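Local atomic coordinates of lovastatin nonaketide synthase mokA (Monascus pilosus, PDB entry 6AD3), a protein that carries out the iterative nine-step assembly of the lovastatin polyketide, and is represented here by its condensation domain. Residues N99-M104 with Q174-Q179; T178-T183 with V203-R208; P278-G283 with R341-S346. The protein carries 1 engineered substitution. One frame throughout, in Å; residues are numbered along the deposited sequence.

Interaction 1 of 3, residues N99-M104 with Q174-Q179; sequences NNTIGM and QLVQTQ
N99 reaches over the end of helix 165-176 and spends both hydrogens of its side-chain amide on backbone carbonyls there. Its ND2 donates to T178 O at 2.8 Å, a nearly straight bond that arrives in the carbonyl plane on a lone pair and lies in the amide plane of N99. The second hydrogen goes from N99 ND2 to V176 O at 2.9 Å, this time from above the carbonyl plane. With CG beside the backbone N (chi1 -71°), ND2 lies between the two oxygens, and having two acceptors should fix the amide's rotation. N100 turns the other way, its side chain bonding to Y206 O and E462 N. T101 comes back toward the helix. T101 CB rests 3.7 Å from V176 CG2, while the methyl T101 CG2 meets L175 CB at 4.1 Å. The hydroxyl is tied less directly: water 1 sits 2.8 Å from T101 OG1 and donates to L175 O at 2.9 Å, bridging strand to helix. Y172, a turn earlier in the same helix, adds a hydrogen bond from its hydroxyl to T101 O. One asparagine, one threonine and one water thus tie the strand to the last helix residues and to T178 just beyond them. Such packing of a helix C terminus against an inner strand belongs to the chloramphenicol acetyltransferase-like layer of helices on a mixed sheet, here in the N-terminal half of the condensation domain.

Interaction 2 of 3, residues T178-T183 with V203-R208; sequences TQYDIT and VVAYHR
The phenol oxygen OH of Y180 is wedged against the backbone of strand 199-206, 3.2 Å from Y206 N, yet the angle is too poor for a hydrogen bond; the amide of Y206 instead pairs with N100 on the adjoining strand. On the same oxygen presses a methyl, with A205 CB 3.2 Å from Y180 OH, making this a tight corner. The ring behind it lies between two layers. T178 CG2 covers one face, and H207 N sits over the opposite face, 3.7 Å from Y180 CE2 and displaced toward the rim. H207 CB adds a CH-pi contact on the ring, 4.3 Å from its centroid. The tyrosine and imidazole planes are almost perpendicular (89°). Because H207 CG is anti to its backbone N (chi1 -171°), the imidazole swings past the tyrosine and meets I182. There the branch methyl CG2 of I182 lies over one imidazole face, 3.6 Å from the centroid and 3.4 Å from H207 ND1, while F209 approaches H207 edge-to-face. The contact is therefore held by ring faces and methyls. H207 and R208 probably open the segment that matches the HHxxxDG motif of condensation domains; the loop 178-183 packs against the strand end from which that segment leaves the sheet.

Interaction 3 of 3, residues P278-G283 with R341-S346; sequences PRMLLG and RLTGSS
L342 overlaps three residues of the loop 278-283 at once. Its methyl CD1 meets L282 CD1 at 3.5 Å, the two leucines crossing at about a right angle, and the same CD1 approaches the sulfur of M280. Further back, L342 CB lies 3.9 Å from M280 CB. M280 keeps its CG beside the backbone N (chi1 -62°), which carries that atom to within 3.6 Å of T343 CG2, so its chain spans both helix residues; F499 of helix 495-512 packs on M280 and L342 alike. A single backbone hydrogen bond crosses the contact. L281 N donates to L342 O at 3.1 Å, close to straight although tilted from the carbonyl plane, and M280 CA lends a weaker CA-H...O contact to the same oxygen. This is the C-terminal end of helix 327-343, in the C-terminal half of the condensation domain, where the loop supplies a donor to a carbonyl of the last turn. Beyond it the chain leaves helical geometry at G344, whose phi is positive, and an ST turn spans this exit: T343 OG1 accepts from S345 N at 3.1 Å while also bonding to L339 O. T343 and S345 both pack against P278. The proline ring lies across them, with P278 CD 3.8 Å from T343 CB and 3.7 Å from S345 CB, while P278 O faces the methyl of T343.

Followed from the N terminus, strand 100-107 meets its partner only after 69 residues, when interaction 1 closes on the end of helix 165-176. Interaction 2 starts at once on that stretch, sharing T178 and Q179, and closes the shorter path through strands 188-195 and 199-206. The two follow in series rather than nesting, and adjoin in space: strands 100-107 and 199-206 are neighbours in one sheet, so helix, loop and both strands are joined. Interaction 3 closes later, across 57 residues, tying the loop before strand 301-307 to helix 327-343. Its centre lies about 33 Å from that of interaction 1 and 37 Å from that of interaction 2.

Interaction 1 of 3, residues N99-M104 with Q174-Q179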
loop_
_atom_site.group_PDB
_atom_site.type_symbol
_atom_site.label_atom_id
_atom_site.label_comp_id
_atom_site.label_asym_id
_atom_site.label_seq_id
_atom_site.Cartn_x
_atom_site.Cartn_y
_atom_site.Cartn_z
ATOM N N ASN A 99 6.388 -0.628 -10.267
ATOM C CA ASN A 99 6.971 -1.820 -9.697
ATOM C C ASN A 99 6.888 -1.783 -8.161
ATOM O O ASN A 99 6.866 -0.710 -7.547
ATOM C CB ASN A 99 8.450 -1.947 -10.077
ATOM C CG ASN A 99 8.672 -2.303 -11.556
ATOM O OD1 ASN A 99 7.744 -2.539 -12.340
ATOM N ND2 ASN A 99 9.958 -2.354 -11.935
ATOM N N ASN A 100 6.857 -2.973 -7.559
ATOM C CA ASN A 100 6.907 -3.113 -6.101
ATOM C C ASN A 100 7.968 -4.119 -5.731
ATOM O O ASN A 100 8.055 -5.214 -6.336
ATOM C CB ASN A 100 5.562 -3.603 -5.572
ATOM C CG ASN A 100 4.412 -2.751 -6.008
ATOM O OD1 ASN A 100 4.095 -1.748 -5.359
ATOM N ND2 ASN A 100 3.818 -3.083 -7.153
ATOM N N THR A 101 8.810 -3.773 -4.768
ATOM C CA THR A 101 9.973 -4.580 -4.450
ATOM C C THR A 101 10.260 -4.586 -2.948
ATOM O O THR A 101 10.497 -3.540 -2.360
ATOM C CB THR A 101 11.221 -4.075 -5.215
ATOM O OG1 THR A 101 10.889 -3.751 -6.572
ATOM C CG2 THR A 101 12.342 -5.121 -5.205
ATOM N N ILE A 102 10.152 -5.761 -2.328
ATOM C CA ILE A 102 10.264 -5.902 -0.870
ATOM C C ILE A 102 11.423 -6.847 -0.575
ATOM O O ILE A 102 11.396 -8.010 -1.011
ATOM C CB ILE A 102 8.989 -6.519 -0.260
ATOM C CG1 ILE A 102 7.761 -5.747 -0.709
ATOM C CG2 ILE A 102 9.080 -6.512 1.274
ATOM C CD1 ILE A 102 7.769 -4.254 -0.347
ATOM N N GLY A 103 12.466 -6.329 0.108
ATOM C CA GLY A 103 13.646 -7.138 0.444
ATOM C C GLY A 103 13.727 -7.415 1.947
ATOM O O GLY A 103 13.517 -6.527 2.746
ATOM N N MET A 104 13.888 -8.666 2.319
ATOM C CA MET A 104 14.048 -9.027 3.693
ATOM C C MET A 104 15.447 -9.601 3.927
ATOM O O MET A 104 15.774 -10.706 3.459
ATOM C CB MET A 104 12.991 -10.022 4.124
ATOM C CG MET A 104 12.992 -10.248 5.651
ATOM S SD MET A 104 12.713 -8.776 6.729
ATOM C CE MET A 104 10.939 -8.561 6.581
ATOM N N GLN A 174 18.425 -3.156 -8.822
ATOM C CA GLN A 174 18.150 -3.601 -10.195
ATOM C C GLN A 174 16.718 -4.171 -10.348
ATOM O O GLN A 174 16.003 -3.851 -11.314
ATOM C CB GLN A 174 19.180 -4.667 -10.650
ATOM C CG GLN A 174 20.571 -4.110 -10.917
ATOM C CD GLN A 174 21.679 -5.189 -10.878
ATOM O OE1 GLN A 174 22.864 -4.864 -10.736
ATOM N NE2 GLN A 174 21.293 -6.462 -10.977
ATOM N N LEU A 175 16.252 -4.887 -9.321
ATOM C CA LEU A 175 14.893 -5.451 -9.336
ATOM C C LEU A 175 13.829 -4.348 -9.239
ATOM O O LEU A 175 12.799 -4.425 -9.893
ATOM C CB LEU A 175 14.714 -6.476 -8.219
ATOM C CG LEU A 175 15.485 -7.788 -8.347
ATOM C CD1 LEU A 175 15.353 -8.611 -7.072
ATOM C CD2 LEU A 175 15.021 -8.619 -9.539
ATOM N N VAL A 176 14.187 -3.236 -8.617
ATOM C CA VAL A 176 13.321 -2.082 -8.559
ATOM C C VAL A 176 13.056 -1.521 -9.950
ATOM O O VAL A 176 11.956 -1.023 -10.228
ATOM C CB VAL A 176 13.877 -1.000 -7.574
ATOM C CG1 VAL A 176 13.156 0.326 -7.721
ATOM C CG2 VAL A 176 13.757 -1.508 -6.158
ATOM N N GLN A 177 14.026 -1.690 -10.841
ATOM C CA GLN A 177 13.932 -1.195 -12.228
ATOM C C GLN A 177 13.569 -2.292 -13.221
ATOM O O GLN A 177 13.668 -2.106 -14.446
ATOM C CB GLN A 177 15.269 -0.578 -12.675
ATOM C CG GLN A 177 15.726 0.603 -11.875
ATOM C CD GLN A 177 14.700 1.712 -11.807
ATOM O OE1 GLN A 177 14.042 2.036 -12.794
ATOM N NE2 GLN A 177 14.607 2.339 -10.665
ATOM N N THR A 178 13.059 -3.406 -12.740
ATOM C CA THR A 178 12.828 -4.525 -13.636
ATOM C C THR A 178 11.668 -4.231 -14.616
ATOM O O THR A 178 10.787 -3.410 -14.345
ATOM C CB THR A 178 12.584 -5.830 -12.847
ATOM O OG1 THR A 178 12.876 -6.967 -13.704
ATOM C CG2 THR A 178 11.189 -5.878 -12.412
ATOM N N GLN A 179 11.766 -4.797 -15.811
ATOM C CA GLN A 179 10.737 -4.627 -16.842
ATOM C C GLN A 179 9.842 -5.875 -16.884
ATOM O O GLN A 179 10.256 -6.905 -17.389
ATOM C CB GLN A 179 11.430 -4.439 -18.210
ATOM C CG GLN A 179 12.421 -3.279 -18.234
ATOM C CD GLN A 179 11.722 -1.953 -18.024
ATOM O OE1 GLN A 179 10.866 -1.566 -18.814
ATOM N NE2 GLN A 179 11.999 -1.309 -16.904
HETATM O O HOH W 1 10.017 -4.839 -9.036
#

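Interaction 2 of 3, residues T178-T183 with V203-R208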
loop_
_atom_site.group_PDB
_atom_site.type_symbol
_atom_site.label_atom_id
_atom_site.label_comp_id
_atom_site.label_asym_id
_atom_site.label_seq_id
_atom_site.Cartn_x
_atom_site.Cartn_y
_atom_site.Cartn_z
ATOM N N THR A 178 13.059 -3.406 -12.740
ATOM C CA THR A 178 12.828 -4.525 -13.636
ATOM C C THR A 178 11.668 -4.231 -14.616
ATOM O O THR A 178 10.787 -3.410 -14.345
ATOM C CB THR A 178 12.584 -5.830 -12.847
ATOM O OG1 THR A 178 12.876 -6.967 -13.704
ATOM C CG2 THR A 178 11.189 -5.878 -12.412
ATOM N N GLN A 179 11.766 -4.797 -15.811
ATOM C CA GLN A 179 10.737 -4.627 -16.842
ATOM C C GLN A 179 9.842 -5.875 -16.884
ATOM O O GLN A 179 10.256 -6.905 -17.389
ATOM C CB GLN A 179 11.430 -4.439 -18.210
ATOM C CG GLN A 179 12.421 -3.279 -18.234
ATOM C CD GLN A 179 11.722 -1.953 -18.024
ATOM O OE1 GLN A 179 10.866 -1.566 -18.814
ATOM N NE2 GLN A 179 11.999 -1.309 -16.904
ATOM N N TYR A 180 8.676 -5.823 -16.247
ATOM C CA TYR A 180 7.787 -6.973 -16.247
ATOM C C TYR A 180 7.137 -7.133 -17.626
ATOM O O TYR A 180 6.536 -6.200 -18.124
ATOM C CB TYR A 180 6.710 -6.797 -15.189
ATOM C CG TYR A 180 7.233 -6.921 -13.795
ATOM C CD1 TYR A 180 7.670 -8.113 -13.323
ATOM C CD2 TYR A 180 7.256 -5.830 -12.941
ATOM C CE1 TYR A 180 8.203 -8.236 -12.031
ATOM C CE2 TYR A 180 7.831 -5.911 -11.678
ATOM C CZ TYR A 180 8.275 -7.129 -11.218
ATOM O OH TYR A 180 8.844 -7.249 -9.977
ATOM N N ASP A 181 7.276 -8.299 -18.233
ATOM C CA ASP A 181 6.563 -8.567 -19.507
ATOM C C ASP A 181 5.199 -9.213 -19.199
ATOM O O ASP A 181 5.030 -10.454 -19.285
ATOM C CB ASP A 181 7.407 -9.469 -20.386
ATOM C CG ASP A 181 6.791 -9.699 -21.784
ATOM O OD1 ASP A 181 5.718 -9.149 -22.074
ATOM O OD2 ASP A 181 7.390 -10.476 -22.550
ATOM N N ILE A 182 4.247 -8.402 -18.763
ATOM C CA ILE A 182 3.007 -8.994 -18.209
ATOM C C ILE A 182 2.188 -9.762 -19.258
ATOM O O ILE A 182 1.492 -10.723 -18.919
ATOM C CB ILE A 182 2.127 -7.956 -17.470
ATOM C CG1 ILE A 182 1.621 -6.888 -18.414
ATOM C CG2 ILE A 182 2.922 -7.315 -16.329
ATOM C CD1 ILE A 182 0.581 -5.995 -17.796
ATOM N N THR A 183 2.328 -9.388 -20.541
ATOM C CA THR A 183 1.683 -10.110 -21.588
ATOM C C THR A 183 2.059 -11.569 -21.576
ATOM O O THR A 183 1.217 -12.418 -21.812
ATOM C CB THR A 183 2.013 -9.531 -22.992
ATOM O OG1 THR A 183 1.848 -8.107 -22.968
ATOM C CG2 THR A 183 1.055 -10.106 -23.993
ATOM N N VAL A 203 14.125 -11.366 -1.743
ATOM C CA VAL A 203 13.354 -10.319 -2.354
ATOM C C VAL A 203 12.124 -10.924 -3.032
ATOM O O VAL A 203 12.233 -11.837 -3.873
ATOM C CB VAL A 203 14.193 -9.527 -3.406
ATOM C CG1 VAL A 203 13.380 -8.361 -4.017
ATOM C CG2 VAL A 203 15.485 -9.001 -2.792
ATOM N N VAL A 204 10.972 -10.329 -2.728
ATOM C CA VAL A 204 9.754 -10.513 -3.431
ATOM C C VAL A 204 9.405 -9.226 -4.182
ATOM O O VAL A 204 9.200 -8.168 -3.585
ATOM C CB VAL A 204 8.592 -10.878 -2.469
ATOM C CG1 VAL A 204 7.284 -10.927 -3.236
ATOM C CG2 VAL A 204 8.861 -12.180 -1.748
ATOM N N ALA A 205 9.410 -9.310 -5.509
ATOM C CA ALA A 205 9.084 -8.201 -6.328
ATOM C C ALA A 205 7.888 -8.564 -7.197
ATOM O O ALA A 205 7.769 -9.682 -7.665
ATOM C CB ALA A 205 10.247 -7.804 -7.176
ATOM N N TYR A 206 7.004 -7.611 -7.381
ATOM C CA TYR A 206 5.741 -7.858 -8.059
ATOM C C TYR A 206 5.255 -6.678 -8.852
ATOM O O TYR A 206 5.325 -5.513 -8.422
ATOM C CB TYR A 206 4.646 -8.324 -7.094
ATOM C CG TYR A 206 4.371 -7.391 -5.934
ATOM C CD1 TYR A 206 5.137 -7.445 -4.786
ATOM C CD2 TYR A 206 3.240 -6.554 -5.937
ATOM C CE1 TYR A 206 4.835 -6.638 -3.690
ATOM C CE2 TYR A 206 2.925 -5.773 -4.854
ATOM C CZ TYR A 206 3.729 -5.792 -3.752
ATOM O OH TYR A 206 3.418 -5.007 -2.681
ATOM N N HIS A 207 4.749 -6.998 -10.047
ATOM C CA HIS A 207 3.878 -6.096 -10.760
ATOM C C HIS A 207 2.649 -5.840 -9.918
ATOM O O HIS A 207 2.183 -6.719 -9.185
ATOM C CB HIS A 207 3.498 -6.663 -12.122
ATOM C CG HIS A 207 2.764 -5.689 -12.987
ATOM N ND1 HIS A 207 3.381 -4.892 -13.930
ATOM C CD2 HIS A 207 1.452 -5.398 -13.051
ATOM C CE1 HIS A 207 2.482 -4.126 -14.505
ATOM N NE2 HIS A 207 1.308 -4.393 -13.974
ATOM N N ARG A 208 2.110 -4.622 -10.038
ATOM C CA ARG A 208 0.901 -4.216 -9.308
ATOM C C ARG A 208 -0.228 -5.232 -9.423
ATOM O O ARG A 208 -0.951 -5.434 -8.474
ATOM C CB ARG A 208 0.437 -2.870 -9.827
ATOM C CG ARG A 208 -0.923 -2.363 -9.329
ATOM C CD ARG A 208 -0.880 -1.853 -7.922
ATOM N NE ARG A 208 -0.753 -2.918 -6.929
ATOM C CZ ARG A 208 -0.562 -2.715 -5.635
ATOM N NH1 ARG A 208 -0.446 -1.495 -5.163
ATOM N NH2 ARG A 208 -0.474 -3.734 -4.792
#

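Interaction 3 of 3, residues P278-G283 with R341-S346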
loop_
_atom_site.group_PDB
_atom_site.type_symbol
_atom_site.label_atom_id
_atom_site.label_comp_id
_atom_site.label_asym_id
_atom_site.label_seq_id
_atom_site.Cartn_x
_atom_site.Cartn_y
_atom_site.Cartn_z
ATOM N N PRO A 278 -4.163 21.852 0.934
ATOM C CA PRO A 278 -3.149 22.895 0.707
ATOM C C PRO A 278 -1.734 22.398 0.816
ATOM O O PRO A 278 -1.473 21.296 1.333
ATOM C CB PRO A 278 -3.454 23.923 1.814
ATOM C CG PRO A 278 -4.919 23.746 2.050
ATOM C CD PRO A 278 -5.105 22.247 1.997
ATOM N N ARG A 279 -0.788 23.204 0.347
ATOM C CA ARG A 279 0.612 22.944 0.658
ATOM C C ARG A 279 0.831 23.045 2.159
ATOM O O ARG A 279 0.278 23.914 2.820
ATOM C CB ARG A 279 1.534 23.936 -0.094
ATOM C CG ARG A 279 3.014 23.584 0.038
ATOM C CD ARG A 279 3.892 24.427 -0.903
ATOM N NE ARG A 279 3.696 25.854 -0.690
ATOM C CZ ARG A 279 4.262 26.565 0.295
ATOM N NH1 ARG A 279 5.021 25.968 1.213
ATOM N NH2 ARG A 279 4.051 27.880 0.380
ATOM N N MET A 280 1.586 22.111 2.712
ATOM C CA MET A 280 1.948 22.160 4.138
ATOM C C MET A 280 3.121 23.093 4.359
ATOM O O MET A 280 4.073 23.085 3.596
ATOM C CB MET A 280 2.317 20.772 4.660
ATOM C CG MET A 280 1.188 19.757 4.593
ATOM S SD MET A 280 1.767 18.155 5.178
ATOM C CE MET A 280 2.774 17.625 3.775
ATOM N N LEU A 281 3.069 23.864 5.436
ATOM C CA LEU A 281 4.158 24.763 5.768
ATOM C C LEU A 281 5.137 24.089 6.729
ATOM O O LEU A 281 4.829 23.845 7.892
ATOM C CB LEU A 281 3.600 26.063 6.342
ATOM C CG LEU A 281 2.428 26.662 5.529
ATOM C CD1 LEU A 281 1.940 27.965 6.158
ATOM C CD2 LEU A 281 2.787 26.876 4.061
ATOM N N LEU A 282 6.229 23.613 6.164
ATOM C CA LEU A 282 7.135 22.736 6.865
ATOM C C LEU A 282 8.348 23.418 7.486
ATOM O O LEU A 282 8.680 23.163 8.634
ATOM C CB LEU A 282 7.555 21.583 5.958
ATOM C CG LEU A 282 6.845 20.239 6.080
ATOM C CD1 LEU A 282 5.911 20.097 7.250
ATOM C CD2 LEU A 282 6.203 19.782 4.798
ATOM N N GLY A 283 8.989 24.331 6.781
ATOM C CA GLY A 283 8.936 24.526 5.352
ATOM C C GLY A 283 10.415 24.445 5.018
ATOM O O GLY A 283 11.180 23.969 5.861
ATOM N N ARG A 341 -3.130 21.240 11.096
ATOM C CA ARG A 341 -2.231 22.299 11.562
ATOM C C ARG A 341 -1.382 22.863 10.466
ATOM O O ARG A 341 -1.232 24.062 10.365
ATOM C CB ARG A 341 -1.323 21.840 12.681
ATOM C CG ARG A 341 -2.018 21.549 13.978
ATOM C CD ARG A 341 -1.015 21.325 15.089
ATOM N NE ARG A 341 -1.718 21.051 16.331
ATOM C CZ ARG A 341 -1.110 20.814 17.481
ATOM N NH1 ARG A 341 0.218 20.806 17.524
ATOM N NH2 ARG A 341 -1.821 20.648 18.586
ATOM N N LEU A 342 -0.735 22.005 9.692
ATOM C CA LEU A 342 0.257 22.457 8.736
ATOM C C LEU A 342 -0.355 23.102 7.490
ATOM O O LEU A 342 0.308 23.862 6.813
ATOM C CB LEU A 342 1.166 21.298 8.311
ATOM C CG LEU A 342 2.059 20.687 9.374
ATOM C CD1 LEU A 342 2.813 19.484 8.780
ATOM C CD2 LEU A 342 3.020 21.742 9.907
ATOM N N THR A 343 -1.601 22.749 7.163
ATOM C CA THR A 343 -2.242 23.260 5.956
ATOM C C THR A 343 -3.185 24.417 6.225
ATOM O O THR A 343 -3.495 25.168 5.312
ATOM C CB THR A 343 -3.070 22.178 5.239
ATOM O OG1 THR A 343 -4.108 21.714 6.100
ATOM C CG2 THR A 343 -2.195 21.022 4.836
ATOM N N GLY A 344 -3.734 24.479 7.430
ATOM C CA GLY A 344 -4.842 25.380 7.735
ATOM C C GLY A 344 -6.211 24.981 7.179
ATOM O O GLY A 344 -7.113 25.790 7.134
ATOM N N SER A 345 -6.320 23.794 6.601
ATOM C CA SER A 345 -7.586 23.347 6.062
ATOM C C SER A 345 -8.484 22.805 7.157
ATOM O O SER A 345 -8.013 22.176 8.103
ATOM C CB SER A 345 -7.348 22.261 5.002
ATOM O OG SER A 345 -8.580 21.747 4.529
ATOM N N SER A 346 -9.785 23.023 7.015
ATOM C CA SER A 346 -10.763 22.446 7.929
ATOM C C SER A 346 -11.670 21.427 7.219
ATOM O O SER A 346 -12.630 20.943 7.802
ATOM C CB SER A 346 -11.610 23.547 8.574
ATOM O OG SER A 346 -12.232 24.308 7.580
#